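Local coordinates for protein EST1E (Clostridium proteoclasticum, PDB 2WTM) that acts as a promiscuous feruloyl esterase of the alpha/beta-hydrolase superfamily, probably hydrolysing ferulate esters with a serine nucleophile, at residues Ile11-Tyr16 / Gly68-Lys73; Ala62-His67 / Phe80-Asn85; Arg180-Val185 / Val209-Gln214. All blocks are in the same frame, centred on the assembly; numbering follows the deposited sequence.

Contact 1: residues Ile11-Tyr16 / Gly68-Lys73; sequences IKLNAY and GKSDGK
This is a strand-to-loop contact at the edge region of the central sheet: K12, N14 and Y16 on strand 11-18 meet K69, S70 and D71 in the loop between strand 58-62 and helix 79-93, the two segments running nearly antiparallel (161°). K12 is held by its backbone at both polar atoms. Its N donates to D71 OD2 over 2.9 Å, reaching the oxygen from above the carboxylate plane, and its O accepts from D71 N at 3.0 Å. Farther along, N14 N donates to S70 OG (2.8 Å); the same hydroxyl is hydrogen-bonded to D63 O, so it ties strand 11-18 to D63, near the start of the same loop. With CG anti to its backbone N (chi1 -177°), N14 turns its amide to K69, where ND2 lies 3.6 Å from CD of the lysine; that nitrogen also donates to D63 OD2. K69, extended beyond CG, crosses Y16 at about a right angle and puts NZ in the plane of the ring at its edge, 2.9 Å from the phenol OH, to which it donates. The arrangement belongs to the alpha/beta-hydrolase sheet, where the loop leaving strand 58-62 is tied back to the neighbouring antiparallel strand 11-18.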
loop_
_atom_site.group_PDB
_atom_site.type_symbol
_atom_site.label_atom_id
_atom_site.label_comp_id
_atom_site.label_asym_id
_atom_site.label_seq_id
_atom_site.Cartn_x
_atom_site.Cartn_y
_atom_site.Cartn_z
ATOM N N ILE A 11 -0.542 -15.899 0.932
ATOM C CA ILE A 11 -0.663 -15.768 2.378
ATOM C C ILE A 11 -2.061 -16.237 2.788
ATOM O O ILE A 11 -3.062 -15.666 2.370
ATOM C CB ILE A 11 -0.452 -14.284 2.755
ATOM C CG1 ILE A 11 0.981 -13.845 2.434
ATOM C CG2 ILE A 11 -0.868 -13.921 4.154
ATOM C CD1 ILE A 11 2.035 -14.423 3.340
ATOM N N LYS A 12 -2.124 -17.224 3.669
ATOM C CA LYS A 12 -3.378 -17.621 4.222
ATOM C C LYS A 12 -3.748 -16.768 5.451
ATOM O O LYS A 12 -3.003 -16.680 6.419
ATOM C CB LYS A 12 -3.254 -19.088 4.662
ATOM C CG LYS A 12 -3.137 -20.029 3.484
ATOM C CD LYS A 12 -3.361 -21.546 3.882
ATOM C CE LYS A 12 -3.551 -22.440 2.643
ATOM N NZ LYS A 12 -4.666 -22.020 1.691
ATOM N N LEU A 13 -4.955 -16.202 5.423
ATOM C CA LEU A 13 -5.503 -15.400 6.519
ATOM C C LEU A 13 -6.526 -16.223 7.335
ATOM O O LEU A 13 -7.555 -16.670 6.820
ATOM C CB LEU A 13 -6.183 -14.120 5.942
ATOM C CG LEU A 13 -5.276 -13.256 5.044
ATOM C CD1 LEU A 13 -6.196 -12.269 4.452
ATOM C CD2 LEU A 13 -4.189 -12.689 5.849
ATOM N N ASN A 14 -6.172 -16.443 8.579
ATOM C CA ASN A 14 -7.087 -17.111 9.514
ATOM C C ASN A 14 -8.314 -16.212 9.763
ATOM O O ASN A 14 -8.158 -15.054 10.102
ATOM C CB ASN A 14 -6.416 -17.337 10.811
ATOM C CG ASN A 14 -7.308 -18.112 11.807
ATOM O OD1 ASN A 14 -7.801 -19.229 11.506
ATOM N ND2 ASN A 14 -7.512 -17.518 12.994
ATOM N N ALA A 15 -9.483 -16.769 9.764
ATOM C CA ALA A 15 -10.683 -15.967 10.054
ATOM C C ALA A 15 -11.762 -16.779 10.738
ATOM O O ALA A 15 -11.831 -18.003 10.535
ATOM C CB ALA A 15 -11.191 -15.413 8.805
ATOM N N TYR A 16 -12.622 -16.088 11.475
ATOM C CA TYR A 16 -13.701 -16.747 12.231
ATOM C C TYR A 16 -14.990 -16.139 11.733
ATOM O O TYR A 16 -15.161 -14.911 11.837
ATOM C CB TYR A 16 -13.583 -16.485 13.759
ATOM C CG TYR A 16 -12.240 -16.932 14.327
ATOM C CD1 TYR A 16 -12.028 -18.259 14.710
ATOM C CD2 TYR A 16 -11.210 -16.048 14.491
ATOM C CE1 TYR A 16 -10.817 -18.660 15.233
ATOM C CE2 TYR A 16 -9.992 -16.434 14.997
ATOM C CZ TYR A 16 -9.794 -17.751 15.358
ATOM O OH TYR A 16 -8.604 -18.150 15.908
ATOM N N GLY A 68 -1.742 -13.431 14.875
ATOM C CA GLY A 68 -2.683 -14.498 15.186
ATOM C C GLY A 68 -2.284 -15.771 14.482
ATOM O O GLY A 68 -1.095 -16.130 14.507
ATOM N N LYS A 69 -3.240 -16.433 13.862
ATOM C CA LYS A 69 -2.951 -17.700 13.169
ATOM C C LYS A 69 -2.793 -17.547 11.691
ATOM O O LYS A 69 -2.915 -18.518 10.941
ATOM C CB LYS A 69 -4.022 -18.772 13.479
ATOM C CG LYS A 69 -4.267 -19.034 14.950
ATOM C CD LYS A 69 -5.623 -19.665 15.172
ATOM C CE LYS A 69 -5.991 -19.892 16.650
ATOM N NZ LYS A 69 -7.366 -20.586 16.775
ATOM N N SER A 70 -2.540 -16.310 11.230
ATOM C CA SER A 70 -2.309 -16.111 9.826
ATOM C C SER A 70 -0.851 -16.330 9.444
ATOM O O SER A 70 -0.008 -16.411 10.294
ATOM C CB SER A 70 -2.791 -14.735 9.386
ATOM O OG SER A 70 -4.195 -14.657 9.461
ATOM N N ASP A 71 -0.605 -16.505 8.129
ATOM C CA ASP A 71 0.745 -16.600 7.596
ATOM C C ASP A 71 1.488 -15.252 7.768
ATOM O O ASP A 71 0.856 -14.227 8.018
ATOM C CB ASP A 71 0.741 -16.991 6.116
ATOM C CG ASP A 71 0.336 -18.480 5.875
ATOM O OD1 ASP A 71 0.514 -19.265 6.854
ATOM O OD2 ASP A 71 0.003 -18.809 4.721
ATOM N N GLY A 72 2.795 -15.329 7.504
ATOM C CA GLY A 72 3.704 -14.196 7.532
ATOM C C GLY A 72 4.279 -13.976 8.889
ATOM O O GLY A 72 3.698 -14.383 9.903
ATOM N N LYS A 73 5.417 -13.293 8.943
ATOM C CA LYS A 73 6.101 -12.940 10.176
ATOM C C LYS A 73 5.712 -11.524 10.579
ATOM O O LYS A 73 5.650 -10.607 9.702
ATOM C CB LYS A 73 7.650 -12.952 9.982
ATOM C CG LYS A 73 8.288 -14.307 9.710
ATOM C CD LYS A 73 9.867 -14.098 9.491
ATOM C CE LYS A 73 10.650 -15.404 9.289
#

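Contact 2: residues Ala62-His67 / Phe80-Asn85; sequences ADMYGH and FKWLTN
Y65 swings its ring away from its own backbone N (chi1 -176°) so that one face meets K81, while M64, with CG beside its N (chi1 -56°) and a further bend at chi2 (-75°), folds across W82. K81 is extended beyond CG, and its CD sits over the centre of the Y65 ring, 3.8 Å from the centroid, a CH-pi contact; its NZ continues to D9 of the second subunit. M64 CG lies over one indole face, 3.7 Å from W82 CD2, and SD stands above that face at a distance, 4.6 Å from the centroid of the five-membered ring, a Met-aromatic contact. H67 completes the aromatic group: the W82 edge points CZ2 at its imidazole face in a T-shaped pair, centroids 5.0 Å apart. Polar bonds fix the type II turn from M64 to H67. Y65 N donates to N85 OD1 (2.9 Å), tilted from the amide carbonyl plane. Y65 O accepts twice: from W82 NE1 at 3.3 Å, in the carbonyl plane on a lone pair, and from H67 ND1 at 2.8 Å, the donor tilted from that plane while Y65 O lies near the imidazole plane. Because H67 ND1 donates here while its NE2 is hydrogen-bonded to T37 N, the imidazole is probably neutral and protonated at ND1, and both nitrogens help orient it against W82.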
loop_
_atom_site.group_PDB
_atom_site.type_symbol
_atom_site.label_atom_id
_atom_site.label_comp_id
_atom_site.label_asym_id
_atom_site.label_seq_id
_atom_site.Cartn_x
_atom_site.Cartn_y
_atom_site.Cartn_z
ATOM N N ALA A 62 -10.846 -11.373 11.261
ATOM C CA ALA A 62 -9.727 -11.860 10.434
ATOM C C ALA A 62 -8.415 -11.468 11.078
ATOM O O ALA A 62 -8.234 -10.277 11.480
ATOM C CB ALA A 62 -9.822 -11.189 9.039
ATOM N N ASP A 63 -7.504 -12.420 11.194
ATOM C CA ASP A 63 -6.161 -12.203 11.641
ATOM C C ASP A 63 -5.369 -11.671 10.401
ATOM O O ASP A 63 -5.383 -12.261 9.317
ATOM C CB ASP A 63 -5.506 -13.493 12.126
ATOM C CG ASP A 63 -6.040 -13.964 13.454
ATOM O OD1 ASP A 63 -6.568 -13.114 14.205
ATOM O OD2 ASP A 63 -5.837 -15.193 13.730
ATOM N N MET A 64 -4.725 -10.538 10.577
ATOM C CA MET A 64 -3.956 -9.926 9.520
ATOM C C MET A 64 -2.588 -10.525 9.374
ATOM O O MET A 64 -2.109 -11.296 10.181
ATOM C CB MET A 64 -3.859 -8.402 9.810
ATOM C CG MET A 64 -5.255 -7.712 9.967
ATOM S SD MET A 64 -6.016 -7.529 8.345
ATOM C CE MET A 64 -7.009 -9.042 8.172
ATOM N N TYR A 65 -1.905 -10.156 8.298
ATOM C CA TYR A 65 -0.531 -10.647 7.983
ATOM C C TYR A 65 0.297 -10.615 9.249
ATOM O O TYR A 65 0.390 -9.597 9.953
ATOM C CB TYR A 65 0.119 -9.724 6.921
ATOM C CG TYR A 65 1.474 -10.191 6.462
ATOM C CD1 TYR A 65 1.646 -10.726 5.156
ATOM C CD2 TYR A 65 2.583 -10.070 7.247
ATOM C CE1 TYR A 65 2.902 -11.153 4.689
ATOM C CE2 TYR A 65 3.866 -10.491 6.790
ATOM C CZ TYR A 65 3.980 -11.055 5.544
ATOM O OH TYR A 65 5.182 -11.414 5.020
ATOM N N GLY A 66 0.941 -11.729 9.556
ATOM C CA GLY A 66 1.911 -11.754 10.637
ATOM C C GLY A 66 1.349 -11.752 12.055
ATOM O O GLY A 66 2.119 -11.562 13.011
ATOM N N HIS A 67 0.024 -11.996 12.172
ATOM C CA HIS A 67 -0.704 -11.896 13.415
ATOM C C HIS A 67 -1.546 -13.107 13.591
ATOM O O HIS A 67 -1.966 -13.785 12.642
ATOM C CB HIS A 67 -1.564 -10.643 13.416
ATOM C CG HIS A 67 -0.761 -9.398 13.637
ATOM N ND1 HIS A 67 0.120 -8.894 12.683
ATOM C CD2 HIS A 67 -0.671 -8.583 14.706
ATOM C CE1 HIS A 67 0.707 -7.823 13.179
ATOM N NE2 HIS A 67 0.229 -7.592 14.395
ATOM N N PHE A 80 0.316 -1.553 4.142
ATOM C CA PHE A 80 -0.079 -1.924 2.738
ATOM C C PHE A 80 -0.491 -3.422 2.753
ATOM O O PHE A 80 -1.469 -3.794 2.127
ATOM C CB PHE A 80 1.039 -1.736 1.770
ATOM C CG PHE A 80 1.252 -0.330 1.305
ATOM C CD1 PHE A 80 0.534 0.739 1.742
ATOM C CD2 PHE A 80 2.310 -0.104 0.416
ATOM C CE1 PHE A 80 0.835 2.045 1.284
ATOM C CE2 PHE A 80 2.591 1.160 -0.038
ATOM C CZ PHE A 80 1.866 2.225 0.412
ATOM N N LYS A 81 0.302 -4.271 3.427
ATOM C CA LYS A 81 -0.119 -5.687 3.507
ATOM C C LYS A 81 -1.468 -5.859 4.174
ATOM O O LYS A 81 -2.318 -6.621 3.663
ATOM C CB LYS A 81 0.949 -6.522 4.190
ATOM C CG LYS A 81 2.259 -6.505 3.402
ATOM C CD LYS A 81 3.326 -7.470 3.950
ATOM C CE LYS A 81 4.727 -7.283 3.281
ATOM N NZ LYS A 81 5.669 -8.395 3.681
ATOM N N TRP A 82 -1.666 -5.207 5.322
ATOM C CA TRP A 82 -2.940 -5.250 5.974
ATOM C C TRP A 82 -4.081 -4.752 5.086
ATOM O O TRP A 82 -5.179 -5.344 5.061
ATOM C CB TRP A 82 -2.929 -4.459 7.311
ATOM C CG TRP A 82 -2.294 -5.223 8.431
ATOM C CD1 TRP A 82 -1.313 -6.192 8.381
ATOM C CD2 TRP A 82 -2.668 -5.086 9.831
ATOM N NE1 TRP A 82 -1.063 -6.662 9.700
ATOM C CE2 TRP A 82 -1.910 -6.019 10.571
ATOM C CE3 TRP A 82 -3.632 -4.319 10.490
ATOM C CZ2 TRP A 82 -2.091 -6.151 11.967
ATOM C CZ3 TRP A 82 -3.838 -4.473 11.815
ATOM C CH2 TRP A 82 -3.070 -5.364 12.556
ATOM N N LEU A 83 -3.873 -3.681 4.334
ATOM C CA LEU A 83 -4.997 -3.147 3.514
ATOM C C LEU A 83 -5.275 -4.200 2.399
ATOM O O LEU A 83 -6.434 -4.523 2.073
ATOM C CB LEU A 83 -4.659 -1.786 2.928
ATOM C CG LEU A 83 -4.705 -0.775 4.026
ATOM C CD1 LEU A 83 -4.190 0.460 3.478
ATOM C CD2 LEU A 83 -6.117 -0.609 4.592
ATOM N N THR A 84 -4.229 -4.786 1.828
ATOM C CA THR A 84 -4.375 -5.927 0.839
ATOM C C THR A 84 -5.231 -7.042 1.421
ATOM O O THR A 84 -6.149 -7.550 0.799
ATOM C CB THR A 84 -3.014 -6.338 0.276
ATOM O OG1 THR A 84 -2.447 -5.195 -0.433
ATOM C CG2 THR A 84 -3.137 -7.500 -0.643
ATOM N N ASN A 85 -4.842 -7.413 2.644
ATOM C CA ASN A 85 -5.530 -8.477 3.381
ATOM C C ASN A 85 -7.012 -8.153 3.539
ATOM O O ASN A 85 -7.916 -8.970 3.299
ATOM C CB ASN A 85 -4.896 -8.743 4.758
ATOM C CG ASN A 85 -3.452 -9.180 4.737
ATOM O OD1 ASN A 85 -2.821 -9.147 5.764
ATOM N ND2 ASN A 85 -2.982 -9.728 3.630
#

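Contact 3: residues Arg180-Val185 / Val209-Gln214; sequences RVEDFV and VAFSKQ
Q214 reaches from helix 205-214 across to V185 and E182 on helix 181-187. Its CB lies 3.8 Å from V185 CG1, and CG follows the same methyl at a similar spacing. With CG anti to the backbone N (chi1 -168°) and the chain extended beyond it, CD arrives 3.4 Å from V185 CG1, so the aliphatic stem and the amide carbon all pack on one valine branch. At the tip the amide divides: OE1 sits 3.7 Å from E182 CG, while NE2 gives a weak bond to E182 O at 3.0 Å, with an N-H...O angle of only 128°. The stronger partner of NE2 is D186, one residue past the segment. The amide plane runs nearly parallel to that of the E182 carboxylate. In the alpha/beta-hydrolase fold, helix 181-187 precedes strand 192-197 in the chain, and helix 205-214 lies between that strand and strand 218-223; the short helix segments pass with their axes 10.6 Å apart, inclined at 42°. F211, about one turn before Q214, packs on the same helix 181-187. Its CD1 meets V185 CG2 at 3.7 Å, its CE1 approaches V181 CG1, and its CZ lies 3.7 Å from E182 OE2. V181 packs on L112 and V185 on M115, both of helix 109-120, and F211 touches A135 and M136.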
loop_
_atom_site.group_PDB
_atom_site.type_symbol
_atom_site.label_atom_id
_atom_site.label_comp_id
_atom_site.label_asym_id
_atom_site.label_seq_id
_atom_site.Cartn_x
_atom_site.Cartn_y
_atom_site.Cartn_z
ATOM N N ARG A 180 -1.877 9.352 3.894
ATOM C CA ARG A 180 -2.554 10.593 4.321
ATOM C C ARG A 180 -3.954 10.287 4.880
ATOM O O ARG A 180 -4.903 10.250 4.145
ATOM C CB ARG A 180 -2.662 11.520 3.127
ATOM C CG ARG A 180 -1.349 11.692 2.352
ATOM C CD ARG A 180 -0.154 12.027 3.166
ATOM N NE ARG A 180 -0.388 13.202 3.988
ATOM C CZ ARG A 180 0.565 13.999 4.437
ATOM N NH1 ARG A 180 1.843 13.816 4.102
ATOM N NH2 ARG A 180 0.216 15.020 5.210
ATOM N N VAL A 181 -4.011 9.994 6.175
ATOM C CA VAL A 181 -5.274 9.553 6.807
ATOM C C VAL A 181 -6.436 10.465 6.513
ATOM O O VAL A 181 -7.546 10.037 6.258
ATOM C CB VAL A 181 -5.079 9.312 8.344
ATOM C CG1 VAL A 181 -6.351 8.861 8.986
ATOM C CG2 VAL A 181 -3.998 8.266 8.563
ATOM N N GLU A 182 -6.144 11.758 6.561
ATOM C CA GLU A 182 -7.190 12.756 6.378
ATOM C C GLU A 182 -7.929 12.634 5.061
ATOM O O GLU A 182 -9.150 12.945 4.987
ATOM C CB GLU A 182 -6.561 14.143 6.519
ATOM C CG GLU A 182 -6.121 14.567 7.897
ATOM C CD GLU A 182 -4.794 13.935 8.403
ATOM O OE1 GLU A 182 -4.016 13.314 7.585
ATOM O OE2 GLU A 182 -4.525 14.092 9.633
ATOM N N ASP A 183 -7.248 12.166 4.013
ATOM C CA ASP A 183 -7.869 11.932 2.690
ATOM C C ASP A 183 -8.961 10.861 2.809
ATOM O O ASP A 183 -10.050 10.957 2.224
ATOM C CB ASP A 183 -6.863 11.486 1.651
ATOM C CG ASP A 183 -5.965 12.568 1.184
ATOM O OD1 ASP A 183 -6.101 13.734 1.636
ATOM O OD2 ASP A 183 -5.073 12.213 0.399
ATOM N N PHE A 184 -8.611 9.801 3.525
ATOM C CA PHE A 184 -9.546 8.681 3.714
ATOM C C PHE A 184 -10.743 9.063 4.623
ATOM O O PHE A 184 -11.844 8.563 4.432
ATOM C CB PHE A 184 -8.843 7.427 4.339
ATOM C CG PHE A 184 -7.716 6.853 3.522
ATOM C CD1 PHE A 184 -7.897 5.704 2.831
ATOM C CD2 PHE A 184 -6.499 7.508 3.380
ATOM C CE1 PHE A 184 -6.877 5.108 2.098
ATOM C CE2 PHE A 184 -5.445 6.925 2.678
ATOM C CZ PHE A 184 -5.649 5.729 2.019
ATOM N N VAL A 185 -10.489 9.876 5.621
ATOM C CA VAL A 185 -11.578 10.393 6.467
ATOM C C VAL A 185 -12.553 11.198 5.594
ATOM O O VAL A 185 -13.778 11.028 5.660
ATOM C CB VAL A 185 -11.049 11.234 7.616
ATOM C CG1 VAL A 185 -12.160 11.955 8.352
ATOM C CG2 VAL A 185 -10.245 10.353 8.587
ATOM N N VAL A 209 -11.059 12.751 19.032
ATOM C CA VAL A 209 -11.883 13.956 19.037
ATOM C C VAL A 209 -11.745 14.706 17.715
ATOM O O VAL A 209 -12.750 15.051 17.102
ATOM C CB VAL A 209 -11.549 14.900 20.239
ATOM C CG1 VAL A 209 -12.406 16.159 20.196
ATOM C CG2 VAL A 209 -11.693 14.142 21.569
ATOM N N ALA A 210 -10.500 14.935 17.252
ATOM C CA ALA A 210 -10.275 15.668 16.024
ATOM C C ALA A 210 -10.844 14.947 14.802
ATOM O O ALA A 210 -11.587 15.531 13.974
ATOM C CB ALA A 210 -8.783 15.900 15.848
ATOM N N PHE A 211 -10.506 13.652 14.643
ATOM C CA PHE A 211 -11.037 12.917 13.500
ATOM C C PHE A 211 -12.575 12.850 13.509
ATOM O O PHE A 211 -13.213 12.949 12.484
ATOM C CB PHE A 211 -10.389 11.517 13.311
ATOM C CG PHE A 211 -8.987 11.595 12.782
ATOM C CD1 PHE A 211 -8.754 12.075 11.520
ATOM C CD2 PHE A 211 -7.918 11.170 13.565
ATOM C CE1 PHE A 211 -7.410 12.132 11.026
ATOM C CE2 PHE A 211 -6.595 11.254 13.112
ATOM C CZ PHE A 211 -6.354 11.731 11.845
ATOM N N SER A 212 -13.177 12.725 14.680
ATOM C CA SER A 212 -14.644 12.694 14.771
ATOM C C SER A 212 -15.299 13.947 14.225
ATOM O O SER A 212 -16.435 13.905 13.793
ATOM C CB SER A 212 -15.132 12.449 16.187
ATOM O OG SER A 212 -15.023 13.587 17.087
ATOM N N LYS A 213 -14.613 15.071 14.337
ATOM C CA LYS A 213 -15.129 16.328 13.811
ATOM C C LYS A 213 -14.883 16.441 12.322
ATOM O O LYS A 213 -15.651 17.091 11.629
ATOM C CB LYS A 213 -14.511 17.505 14.570
ATOM C CG LYS A 213 -14.881 17.474 16.064
ATOM C CD LYS A 213 -14.481 18.687 16.818
ATOM C CE LYS A 213 -14.300 18.428 18.333
ATOM N NZ LYS A 213 -15.534 18.005 19.031
ATOM N N GLN A 214 -13.837 15.771 11.810
ATOM C CA GLN A 214 -13.555 15.801 10.390
ATOM C C GLN A 214 -14.545 15.015 9.534
ATOM O O GLN A 214 -14.909 15.400 8.406
ATOM C CB GLN A 214 -12.143 15.301 10.126
ATOM C CG GLN A 214 -11.740 15.588 8.739
ATOM C CD GLN A 214 -10.465 14.940 8.325
ATOM O OE1 GLN A 214 -9.572 14.674 9.168
ATOM N NE2 GLN A 214 -10.314 14.794 6.998
#

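Contacts 1 and 2 are neighbours, their centres about 8 Å apart, and their segments alternate along the chain: strand 11-18, segment 62-67, the loop at 68-73, then helix 79-93. They share the connection from strand 58-62 to that helix, and D63 joins them directly, its OD2 2.9 Å from K69 N. Contact 3 comes later in the chain, on the opposite side of the chain's centre from contact 1, about 29 Å away centre to centre. It lies about 22 Å from contact 2 between centres, with helix 109-120 touching side chains of both. All three contacts have residues that reach the second subunit, contact 1 through I11 alone.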